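Local atomic coordinates of probable TonB-dependent siderophore receptor PirA (Acinetobacter baumannii, PDB entry 5FR8), a protein that probably takes part in the first step of iron uptake across the outer membrane by binding ferric siderophores, possibly ferric enterobactin with micromolar affinity. Residues Asn456-Leu461 with Phe520-Val525. Residues are numbered along the deposited sequence; the frame is centred on the assembly and turned at random.
Sequences NDYFTL and FQKDIV
With CG of Phe459 anti to its own carbonyl carbon (chi1 -59°) and CG of Phe520 anti to the backbone N (chi1 165°), the two rings, which stand on the same face of neighbouring antiparallel barrel strands, swing toward each other. Phe459 and Phe520 form a non-hydrogen-bonded pair, their CA atoms 4.6 Å apart, a site where neighbouring side chains can pack closely. Their rings meet obliquely, planes at 39° and centroids 5.2 Å apart; Phe459 turns its CD1-CE1 side toward CB and CG of Phe520. Next to this pair, Gln521 N donates to Tyr458 O at 2.9 Å. Tyr458 lays its ring beside the 520-525 segment: Gln521 O sits at the ring edge, 3.3 Å from Tyr458 CD1, while the aliphatic CG of Lys522 lies 3.8 Å from Tyr458 CE1. Lysine suits this place because its methylenes can pack against an aromatic ring while its chain, bent at the end, brings NZ above that ring for at most a weak cation-pi attraction. Asn456, whose short side chain puts a carbonyl within reach of the turn's N-H groups, accepts through OD1 from Phe459 N at 2.8 Å, an Asx motif. The contact thus joins strands 459-470 and 509-521 at their turn ends, and Thr460 continues the pairing with Gln519. The peptide bond helps fix the register, while the apolar phenylalanine rings suit a barrel surface that probably faces lipid.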
# COMPACT_ATOMS: atom_id res chain seq x y z
N ASN A 456 -7.42 -18.55 31.01
CA ASN A 456 -6.55 -19.30 31.92
C ASN A 456 -5.13 -19.40 31.37
O ASN A 456 -4.82 -18.84 30.31
CB ASN A 456 -7.11 -20.70 32.15
CG ASN A 456 -7.18 -21.51 30.88
OD1 ASN A 456 -6.62 -21.12 29.85
ND2 ASN A 456 -7.87 -22.64 30.94
N ASP A 457 -4.28 -20.12 32.08
CA ASP A 457 -2.87 -20.23 31.71
C ASP A 457 -2.62 -20.53 30.22
O ASP A 457 -1.52 -20.29 29.71
CB ASP A 457 -2.21 -21.28 32.60
CG ASP A 457 -2.29 -20.93 34.09
OD1 ASP A 457 -1.86 -19.81 34.46
OD2 ASP A 457 -2.78 -21.76 34.89
N TYR A 458 -3.63 -21.03 29.52
CA TYR A 458 -3.45 -21.46 28.13
C TYR A 458 -4.27 -20.68 27.09
O TYR A 458 -3.83 -20.52 25.95
CB TYR A 458 -3.80 -22.93 28.02
CG TYR A 458 -2.90 -23.85 28.80
CD1 TYR A 458 -1.56 -23.97 28.47
CD2 TYR A 458 -3.39 -24.61 29.84
CE1 TYR A 458 -0.73 -24.81 29.18
CE2 TYR A 458 -2.57 -25.45 30.56
CZ TYR A 458 -1.24 -25.54 30.22
OH TYR A 458 -0.40 -26.37 30.90
N PHE A 459 -5.46 -20.22 27.45
CA PHE A 459 -6.31 -19.50 26.50
C PHE A 459 -6.40 -18.04 26.88
O PHE A 459 -6.00 -17.62 27.97
CB PHE A 459 -7.74 -20.08 26.44
CG PHE A 459 -7.81 -21.54 26.03
CD1 PHE A 459 -7.36 -21.95 24.79
CD2 PHE A 459 -8.36 -22.48 26.88
CE1 PHE A 459 -7.43 -23.28 24.42
CE2 PHE A 459 -8.45 -23.81 26.52
CZ PHE A 459 -7.97 -24.21 25.29
N THR A 460 -6.92 -17.25 25.96
CA THR A 460 -7.20 -15.86 26.22
C THR A 460 -8.08 -15.36 25.08
O THR A 460 -7.98 -15.81 23.96
CB THR A 460 -5.88 -15.05 26.45
OG1 THR A 460 -6.12 -13.66 26.23
CG2 THR A 460 -4.75 -15.55 25.53
N LEU A 461 -8.97 -14.43 25.40
CA LEU A 461 -10.00 -13.94 24.50
C LEU A 461 -9.63 -12.53 24.13
O LEU A 461 -9.07 -11.80 24.95
CB LEU A 461 -11.31 -13.94 25.26
CG LEU A 461 -12.66 -13.68 24.61
CD1 LEU A 461 -12.98 -14.63 23.47
CD2 LEU A 461 -13.72 -13.81 25.71
N PHE A 520 -4.73 -19.38 21.67
CA PHE A 520 -4.34 -20.57 22.46
C PHE A 520 -2.84 -20.76 22.47
O PHE A 520 -2.19 -20.59 21.44
CB PHE A 520 -4.99 -21.82 21.87
CG PHE A 520 -4.39 -23.12 22.37
CD1 PHE A 520 -4.35 -23.42 23.72
CD2 PHE A 520 -3.90 -24.07 21.47
CE1 PHE A 520 -3.82 -24.62 24.17
CE2 PHE A 520 -3.38 -25.28 21.91
CZ PHE A 520 -3.33 -25.55 23.27
N GLN A 521 -2.29 -21.11 23.62
CA GLN A 521 -0.85 -21.33 23.73
C GLN A 521 -0.50 -22.22 24.92
O GLN A 521 -0.61 -21.83 26.08
CB GLN A 521 -0.05 -20.00 23.70
CG GLN A 521 0.54 -19.52 25.01
CD GLN A 521 1.09 -18.11 24.89
OE1 GLN A 521 1.23 -17.58 23.78
NE2 GLN A 521 1.37 -17.48 26.02
N LYS A 522 -0.15 -23.46 24.57
CA LYS A 522 0.58 -24.37 25.43
C LYS A 522 2.00 -24.03 24.99
O LYS A 522 2.17 -23.21 24.09
CB LYS A 522 0.23 -25.81 25.04
CG LYS A 522 0.43 -26.85 26.13
CD LYS A 522 0.00 -28.24 25.66
CE LYS A 522 -0.01 -29.23 26.82
NZ LYS A 522 -1.35 -29.35 27.45
N ASP A 523 3.02 -24.61 25.60
CA ASP A 523 4.33 -24.51 24.97
C ASP A 523 4.27 -25.46 23.77
O ASP A 523 3.38 -26.32 23.71
CB ASP A 523 5.48 -24.82 25.93
CG ASP A 523 5.43 -26.22 26.50
OD1 ASP A 523 4.37 -26.88 26.39
OD2 ASP A 523 6.47 -26.64 27.07
N ILE A 524 5.16 -25.27 22.80
CA ILE A 524 5.21 -26.11 21.60
C ILE A 524 4.05 -25.85 20.64
O ILE A 524 4.18 -26.08 19.44
CB ILE A 524 5.33 -27.62 21.94
CG1 ILE A 524 5.45 -28.52 20.71
CG2 ILE A 524 4.18 -28.10 22.82
CD1 ILE A 524 5.81 -29.95 21.07
N VAL A 525 2.92 -25.36 21.14
CA VAL A 525 1.77 -25.10 20.29
C VAL A 525 1.07 -23.81 20.61
O VAL A 525 0.87 -23.47 21.77
CB VAL A 525 0.68 -26.18 20.45
CG1 VAL A 525 -0.55 -25.82 19.62
CG2 VAL A 525 1.23 -27.55 20.07